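Local atomic coordinates of Exo-poly-alpha-D-galacturonosidase (Thermotoga maritima, PDB entry 3JUR), a protein that probably hydrolyses the alpha-linked galacturonic acid chains of pectin, working as a heat-tolerant exopolygalacturonase of glycosyl hydrolase family 28. Residues G107-N112 and R274-P279; K166-A171 and S267-D272. All coordinates share one frame; numbering follows the deposited sequence.

Interaction 1: G107-N112 and R274-P279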
ATOM      1  N   GLY D 107     -17.876  -4.182  40.987  1.00 22.72           N
ATOM      2  CA  GLY D 107     -17.036  -3.116  41.529  1.00 22.24           C
ATOM      3  C   GLY D 107     -17.465  -2.485  42.846  1.00 22.16           C
ATOM      4  O   GLY D 107     -16.808  -1.558  43.324  1.00 21.92           O
ATOM      5  N   ILE D 108     -18.555  -2.968  43.437  1.00 21.93           N
ATOM      6  CA  ILE D 108     -19.005  -2.448  44.736  1.00 22.03           C
ATOM      7  C   ILE D 108     -19.060  -3.564  45.789  1.00 22.40           C
ATOM      8  O   ILE D 108     -19.657  -4.621  45.554  1.00 22.54           O
ATOM      9  CB  ILE D 108     -20.377  -1.701  44.642  1.00 22.08           C
ATOM     10  CG1 ILE D 108     -20.288  -0.503  43.685  1.00 21.09           C
ATOM     11  CG2 ILE D 108     -20.843  -1.223  46.033  1.00 21.45           C
ATOM     12  CD1 ILE D 108     -21.628   0.027  43.214  1.00 20.01           C
ATOM     13  N   GLU D 109     -18.426  -3.316  46.936  1.00 22.23           N
ATOM     14  CA  GLU D 109     -18.390  -4.274  48.041  1.00 22.44           C
ATOM     15  C   GLU D 109     -19.755  -4.444  48.695  1.00 22.06           C
ATOM     16  O   GLU D 109     -20.522  -3.487  48.818  1.00 22.01           O
ATOM     17  CB  GLU D 109     -17.377  -3.838  49.101  1.00 22.70           C
ATOM     18  CG  GLU D 109     -15.929  -3.911  48.646  1.00 23.77           C
ATOM     19  CD  GLU D 109     -14.949  -3.760  49.795  1.00 25.63           C
ATOM     20  OE1 GLU D 109     -13.849  -4.355  49.725  1.00 26.54           O
ATOM     21  OE2 GLU D 109     -15.280  -3.049  50.765  1.00 26.47           O
ATOM     22  N   LEU D 110     -20.048  -5.672  49.107  1.00 21.83           N
ATOM     23  CA  LEU D 110     -21.305  -5.993  49.778  1.00 21.45           C
ATOM     24  C   LEU D 110     -21.203  -7.333  50.509  1.00 21.51           C
ATOM     25  O   LEU D 110     -20.201  -8.046  50.389  1.00 21.53           O
ATOM     26  CB  LEU D 110     -22.459  -6.036  48.761  1.00 21.15           C
ATOM     27  CG  LEU D 110     -22.648  -7.294  47.904  1.00 20.73           C
ATOM     28  CD1 LEU D 110     -23.987  -7.257  47.208  1.00 20.10           C
ATOM     29  CD2 LEU D 110     -21.522  -7.484  46.892  1.00 19.33           C
ATOM     30  N   TYR D 111     -22.240  -7.658  51.273  1.00 21.55           N
ATOM     31  CA  TYR D 111     -22.417  -9.009  51.791  1.00 21.50           C
ATOM     32  C   TYR D 111     -23.490  -9.705  50.970  1.00 21.43           C
ATOM     33  O   TYR D 111     -24.608  -9.204  50.826  1.00 21.76           O
ATOM     34  CB  TYR D 111     -22.736  -8.994  53.289  1.00 21.37           C
ATOM     35  CG  TYR D 111     -21.498  -8.806  54.129  1.00 21.61           C
ATOM     36  CD1 TYR D 111     -20.892  -9.888  54.762  1.00 22.37           C
ATOM     37  CD2 TYR D 111     -20.911  -7.548  54.262  1.00 22.28           C
ATOM     38  CE1 TYR D 111     -19.736  -9.717  55.528  1.00 23.40           C
ATOM     39  CE2 TYR D 111     -19.760  -7.366  55.016  1.00 23.32           C
ATOM     40  CZ  TYR D 111     -19.176  -8.452  55.647  1.00 23.95           C
ATOM     41  OH  TYR D 111     -18.034  -8.262  56.396  1.00 25.11           O
ATOM     42  N   ASN D 112     -23.125 -10.850  50.408  1.00 21.46           N
ATOM     43  CA  ASN D 112     -23.963 -11.554  49.448  1.00 21.55           C
ATOM     44  C   ASN D 112     -23.606 -13.037  49.427  1.00 21.58           C
ATOM     45  O   ASN D 112     -22.709 -13.472  50.155  1.00 21.42           O
ATOM     46  CB  ASN D 112     -23.792 -10.935  48.050  1.00 21.44           C
ATOM     47  CG  ASN D 112     -24.828 -11.430  47.045  1.00 21.34           C
ATOM     48  OD1 ASN D 112     -25.977 -11.721  47.394  1.00 20.98           O
ATOM     49  ND2 ASN D 112     -24.421 -11.517  45.785  1.00 19.95           N
ATOM     50  N   ARG D 274     -13.307   4.775  44.719  1.00 25.82           N
ATOM     51  CA  ARG D 274     -12.506   5.904  45.211  1.00 26.12           C
ATOM     52  C   ARG D 274     -12.206   5.810  46.701  1.00 26.06           C
ATOM     53  O   ARG D 274     -11.117   6.185  47.131  1.00 26.29           O
ATOM     54  CB  ARG D 274     -13.181   7.244  44.924  1.00 26.09           C
ATOM     55  CG  ARG D 274     -13.064   7.692  43.502  1.00 26.31           C
ATOM     56  CD  ARG D 274     -13.906   8.925  43.260  1.00 27.16           C
ATOM     57  NE  ARG D 274     -14.718   8.701  42.077  1.00 29.61           N
ATOM     58  CZ  ARG D 274     -16.046   8.677  42.058  1.00 29.08           C
ATOM     59  NH1 ARG D 274     -16.748   8.921  43.152  1.00 27.01           N
ATOM     60  NH2 ARG D 274     -16.667   8.429  40.917  1.00 29.97           N
ATOM     61  N   ARG D 275     -13.178   5.337  47.480  1.00 26.28           N
ATOM     62  CA  ARG D 275     -13.010   5.142  48.927  1.00 26.24           C
ATOM     63  C   ARG D 275     -11.846   4.190  49.224  1.00 26.16           C
ATOM     64  O   ARG D 275     -10.945   4.536  49.994  1.00 26.33           O
ATOM     65  CB  ARG D 275     -14.309   4.627  49.576  1.00 26.38           C
ATOM     66  CG  ARG D 275     -14.180   4.244  51.069  1.00 27.09           C
ATOM     67  CD  ARG D 275     -15.445   3.583  51.625  1.00 27.82           C
ATOM     68  NE  ARG D 275     -15.797   2.334  50.936  1.00 29.41           N
ATOM     69  CZ  ARG D 275     -15.415   1.117  51.325  1.00 29.64           C
ATOM     70  NH1 ARG D 275     -14.658   0.961  52.403  1.00 29.98           N
ATOM     71  NH2 ARG D 275     -15.791   0.046  50.633  1.00 30.21           N
ATOM     72  N   ILE D 276     -11.872   3.007  48.608  1.00 25.88           N
ATOM     73  CA  ILE D 276     -10.823   1.999  48.801  1.00 25.54           C
ATOM     74  C   ILE D 276      -9.505   2.498  48.197  1.00 25.52           C
ATOM     75  O   ILE D 276      -8.439   2.329  48.793  1.00 25.54           O
ATOM     76  CB  ILE D 276     -11.254   0.622  48.238  1.00 25.60           C
ATOM     77  CG1 ILE D 276     -12.443   0.082  49.042  1.00 25.59           C
ATOM     78  CG2 ILE D 276     -10.099  -0.385  48.277  1.00 25.55           C
ATOM     79  CD1 ILE D 276     -13.313  -0.896  48.289  1.00 26.43           C
ATOM     80  N   GLY D 277      -9.599   3.132  47.028  1.00 25.16           N
ATOM     81  CA  GLY D 277      -8.470   3.810  46.387  1.00 24.96           C
ATOM     82  C   GLY D 277      -7.232   2.963  46.133  1.00 24.71           C
ATOM     83  O   GLY D 277      -6.115   3.446  46.289  1.00 24.73           O
ATOM     84  N   VAL D 278      -7.428   1.702  45.753  1.00 24.33           N
ATOM     85  CA  VAL D 278      -6.311   0.808  45.447  1.00 23.92           C
ATOM     86  C   VAL D 278      -6.359   0.435  43.968  1.00 23.74           C
ATOM     87  O   VAL D 278      -7.365  -0.092  43.496  1.00 23.72           O
ATOM     88  CB  VAL D 278      -6.307  -0.472  46.334  1.00 23.94           C
ATOM     89  CG1 VAL D 278      -5.209  -1.435  45.889  1.00 23.01           C
ATOM     90  CG2 VAL D 278      -6.121  -0.108  47.809  1.00 23.84           C
ATOM     91  N   PRO D 279      -5.277   0.730  43.226  1.00 23.60           N
ATOM     92  CA  PRO D 279      -5.290   0.431  41.796  1.00 23.52           C
ATOM     93  C   PRO D 279      -4.966  -1.028  41.517  1.00 23.42           C
ATOM     94  O   PRO D 279      -4.387  -1.692  42.367  1.00 23.54           O
ATOM     95  CB  PRO D 279      -4.185   1.336  41.239  1.00 23.51           C
ATOM     96  CG  PRO D 279      -3.245   1.553  42.379  1.00 23.72           C
ATOM     97  CD  PRO D 279      -4.021   1.377  43.657  1.00 23.68           C
TER
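Glu109 meets both Arg275 and Ile276, and nearly everything that passes between the strand and the end of the helix goes through its carboxylate. The charged part is a salt bridge in which Arg275 NH2 donates to Glu109 OE2 over 3.1 Å, with an N-H...O angle of 156°. Oxygen OE2 sits almost exactly in the guanidinium plane, at its edge, yet the donor reaches it from well above the carboxylate plane, and the two flat groups are turned 50° apart. The two side chains cross at about a right angle: Glu109 runs out extended, while the bend of Arg275 at chi3 (61°) turns the guanidinium back toward the acid. Neither charge depends on this bridge alone. Arg275 NH2 also forms a salt bridge with Asp272, and Glu109 OE1 is hydrogen-bonded to Tyr196 OH, so both carboxylate oxygens have partners that should limit its rotation.

The van der Waals part comes from Ile276, which approaches Glu109 from the opposite direction. Its CD1 methyl sits over one face of the carboxylate, 3.6 Å from Glu109 CD, on the same side from which Arg275 NH2 comes. Within the same helical turn, Ile276 CG1 rests 3.7 Å from the plane of the Arg275 guanidinium, offset toward its rim, so the isoleucine lies partly under one face of it.

Beyond Ile276 the helix stops, as Gly277 turns away with positive phi. Strands 103-105 and 108-112, joined by a short turn, form a beta-hairpin beside the right-handed parallel beta-helix expected of family 28, and Arg104 of the first strand also touches Ile276. Helix 161-173 takes Ile108 through Leu167, Lys168 and Ala171 and meets Leu110 at Leu167, while helix 270-276 closes on the strand at Glu109.

Interaction 2: K166-A171 and S267-D272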
ATOM      1  N   LYS D 166     -30.086  -0.316  44.035  1.00 26.49           N
ATOM      2  CA  LYS D 166     -29.979  -0.115  45.487  1.00 26.49           C
ATOM      3  C   LYS D 166     -28.533  -0.116  45.979  1.00 26.20           C
ATOM      4  O   LYS D 166     -28.140   0.752  46.759  1.00 26.21           O
ATOM      5  CB  LYS D 166     -30.793  -1.165  46.253  1.00 26.56           C
ATOM      6  CG  LYS D 166     -32.300  -0.920  46.237  1.00 27.78           C
ATOM      7  CD  LYS D 166     -33.042  -1.730  47.307  1.00 29.06           C
ATOM      8  CE  LYS D 166     -33.106  -3.223  46.977  1.00 29.75           C
ATOM      9  NZ  LYS D 166     -33.962  -3.947  47.968  1.00 30.38           N
ATOM     10  N   LEU D 167     -27.750  -1.089  45.512  1.00 25.99           N
ATOM     11  CA  LEU D 167     -26.333  -1.204  45.868  1.00 25.71           C
ATOM     12  C   LEU D 167     -25.527   0.054  45.512  1.00 25.75           C
ATOM     13  O   LEU D 167     -24.693   0.504  46.304  1.00 25.52           O
ATOM     14  CB  LEU D 167     -25.712  -2.455  45.224  1.00 25.42           C
ATOM     15  CG  LEU D 167     -24.230  -2.761  45.481  1.00 25.06           C
ATOM     16  CD1 LEU D 167     -23.952  -3.014  46.957  1.00 24.94           C
ATOM     17  CD2 LEU D 167     -23.762  -3.941  44.645  1.00 24.32           C
ATOM     18  N   LYS D 168     -25.778   0.611  44.328  1.00 26.07           N
ATOM     19  CA  LYS D 168     -25.094   1.834  43.892  1.00 26.62           C
ATOM     20  C   LYS D 168     -25.445   3.013  44.797  1.00 26.80           C
ATOM     21  O   LYS D 168     -24.565   3.766  45.218  1.00 26.43           O
ATOM     22  CB  LYS D 168     -25.432   2.162  42.435  1.00 26.61           C
ATOM     23  CG  LYS D 168     -24.789   1.221  41.415  1.00 27.70           C
ATOM     24  CD  LYS D 168     -25.289   1.527  40.006  1.00 28.75           C
ATOM     25  CE  LYS D 168     -24.586   0.665  38.965  1.00 29.42           C
ATOM     26  NZ  LYS D 168     -25.359   0.616  37.689  1.00 29.33           N
ATOM     27  N   GLU D 169     -26.734   3.149  45.102  1.00 27.42           N
ATOM     28  CA  GLU D 169     -27.215   4.211  45.990  1.00 28.29           C
ATOM     29  C   GLU D 169     -26.612   4.136  47.392  1.00 28.43           C
ATOM     30  O   GLU D 169     -26.228   5.160  47.953  1.00 28.32           O
ATOM     31  CB  GLU D 169     -28.741   4.223  46.042  1.00 28.34           C
ATOM     32  CG  GLU D 169     -29.358   5.140  44.996  1.00 29.93           C
ATOM     33  CD  GLU D 169     -30.776   4.750  44.610  1.00 32.22           C
ATOM     34  OE1 GLU D 169     -31.611   4.518  45.512  1.00 32.62           O
ATOM     35  OE2 GLU D 169     -31.055   4.688  43.392  1.00 33.93           O
ATOM     36  N   MET D 170     -26.509   2.923  47.932  1.00 29.07           N
ATOM     37  CA  MET D 170     -25.869   2.688  49.230  1.00 29.65           C
ATOM     38  C   MET D 170     -24.409   3.138  49.230  1.00 29.90           C
ATOM     39  O   MET D 170     -23.966   3.812  50.157  1.00 30.29           O
ATOM     40  CB  MET D 170     -25.956   1.213  49.622  1.00 29.66           C
ATOM     41  CG  MET D 170     -27.333   0.749  50.052  1.00 30.34           C
ATOM     42  SD  MET D 170     -27.453  -1.057  50.046  1.00 32.34           S
ATOM     43  CE  MET D 170     -28.969  -1.276  50.989  1.00 31.01           C
ATOM     44  N   ALA D 171     -23.668   2.771  48.187  1.00 30.21           N
ATOM     45  CA  ALA D 171     -22.268   3.163  48.063  1.00 30.49           C
ATOM     46  C   ALA D 171     -22.133   4.682  47.998  1.00 30.85           C
ATOM     47  O   ALA D 171     -21.267   5.260  48.665  1.00 30.93           O
ATOM     48  CB  ALA D 171     -21.631   2.506  46.854  1.00 30.41           C
ATOM     49  N   SER D 267     -10.753  -2.131  39.343  1.00 25.44           N
ATOM     50  CA  SER D 267     -10.328  -1.582  40.642  1.00 25.27           C
ATOM     51  C   SER D 267     -11.443  -0.821  41.372  1.00 25.25           C
ATOM     52  O   SER D 267     -11.195   0.193  42.043  1.00 25.17           O
ATOM     53  CB  SER D 267      -9.084  -0.691  40.492  1.00 25.31           C
ATOM     54  OG  SER D 267      -9.334   0.400  39.628  1.00 25.12           O
ATOM     55  N   GLY D 268     -12.669  -1.321  41.252  1.00 25.14           N
ATOM     56  CA  GLY D 268     -13.806  -0.725  41.946  1.00 24.69           C
ATOM     57  C   GLY D 268     -14.550   0.312  41.122  1.00 24.61           C
ATOM     58  O   GLY D 268     -14.012   0.887  40.172  1.00 23.99           O
ATOM     59  N   ARG D 269     -15.793   0.555  41.513  1.00 24.68           N
ATOM     60  CA  ARG D 269     -16.698   1.412  40.768  1.00 24.70           C
ATOM     61  C   ARG D 269     -17.082   2.636  41.596  1.00 24.59           C
ATOM     62  O   ARG D 269     -17.439   2.517  42.770  1.00 24.39           O
ATOM     63  CB  ARG D 269     -17.945   0.609  40.389  1.00 24.70           C
ATOM     64  CG  ARG D 269     -19.035   1.385  39.664  1.00 25.38           C
ATOM     65  CD  ARG D 269     -20.295   0.537  39.520  1.00 25.95           C
ATOM     66  NE  ARG D 269     -20.119  -0.539  38.544  1.00 27.35           N
ATOM     67  CZ  ARG D 269     -20.693  -0.572  37.343  1.00 28.14           C
ATOM     68  NH1 ARG D 269     -20.463  -1.592  36.520  1.00 28.43           N
ATOM     69  NH2 ARG D 269     -21.496   0.413  36.958  1.00 27.96           N
ATOM     70  N   ASP D 270     -16.998   3.808  40.971  1.00 24.62           N
ATOM     71  CA  ASP D 270     -17.504   5.063  41.537  1.00 24.74           C
ATOM     72  C   ASP D 270     -17.049   5.310  42.986  1.00 24.78           C
ATOM     73  O   ASP D 270     -15.898   5.017  43.325  1.00 24.98           O
ATOM     74  CB  ASP D 270     -19.033   5.146  41.369  1.00 24.72           C
ATOM     75  CG  ASP D 270     -19.480   4.992  39.909  1.00 25.52           C
ATOM     76  OD1 ASP D 270     -18.648   5.134  38.987  1.00 25.79           O
ATOM     77  OD2 ASP D 270     -20.677   4.724  39.675  1.00 27.23           O
ATOM     78  N   ALA D 271     -17.936   5.837  43.829  1.00 24.61           N
ATOM     79  CA  ALA D 271     -17.582   6.197  45.206  1.00 24.96           C
ATOM     80  C   ALA D 271     -16.852   5.090  45.981  1.00 25.05           C
ATOM     81  O   ALA D 271     -15.856   5.365  46.652  1.00 24.95           O
ATOM     82  CB  ALA D 271     -18.808   6.684  45.977  1.00 24.75           C
ATOM     83  N   ASP D 272     -17.336   3.853  45.869  1.00 25.24           N
ATOM     84  CA  ASP D 272     -16.740   2.709  46.573  1.00 25.78           C
ATOM     85  C   ASP D 272     -15.306   2.449  46.105  1.00 25.60           C
ATOM     86  O   ASP D 272     -14.424   2.156  46.915  1.00 25.67           O
ATOM     87  CB  ASP D 272     -17.589   1.451  46.379  1.00 25.90           C
ATOM     88  CG  ASP D 272     -17.585   0.549  47.595  1.00 26.89           C
ATOM     89  OD1 ASP D 272     -18.028   0.997  48.669  1.00 29.29           O
ATOM     90  OD2 ASP D 272     -17.155  -0.616  47.477  1.00 28.14           O
TER
HETATM   91  O   HOH W   1     -18.662   4.308  49.471  1.00 23.60           O
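Ala171 packs against Ala271 and Asp272, and here the two segments come closest: the CA atoms of Ala171 and Asp272 are 5.7 Å apart. Two alanines allow it. The CB methyl of Ala171 lies 4.2 Å from Asp272 CB, and the Ala271 CB methyl reaches to 3.9 Å from the Ala171 carbonyl O. A water bridges the gap beside them, donating to Ala171 O at 2.9 Å and, weakly, to Asp272 OD1. The Asp272 carboxylate has stronger partners elsewhere: OD1 forms salt bridges with Arg180 and Arg275, and OD2 takes the backbone N-H of Glu109.

One helical turn back, the contact is looser and more open, with Lys168 partly exposed. Its chain is extended beyond CG, which carries CE to 3.7 Å from Arg269 NH2, and the two side chains pass at a slant. The ammonium NZ stands 3.9 Å from the same Arg269 NH2, a close approach of like charges. Arg269 has its own acceptors, Glu106 O for NE and Glu304 for NH1, and the Glu304 charge probably eases the approach.

The contact joins two excursions from a right-handed parallel beta-helix, the fold of family 28 glycosidases: the long one bearing helix 161-173 and the short one that leaves strand 263-265 for helix 270-276.

The centres of the two interactions are about 7 Å apart, and both use helix 270-276. Along the chain the segments run 107-112, 166-171, 267-272, 274-279, so the partners of interaction 2 both fall between those of interaction 1 in sequence. They also touch directly: Gly107 O lies 3.0 Å from Arg269 N and Glu109 N 3.0 Å from Asp272 OD2, both probable hydrogen bonds, and Ile108 CG2 packs 3.7 Å from Leu167 CD1. Strand 108-112, helix 161-173 and helix 270-276 thus form one continuous cluster beside the beta-helix, joining parts of the sequence that lie far apart.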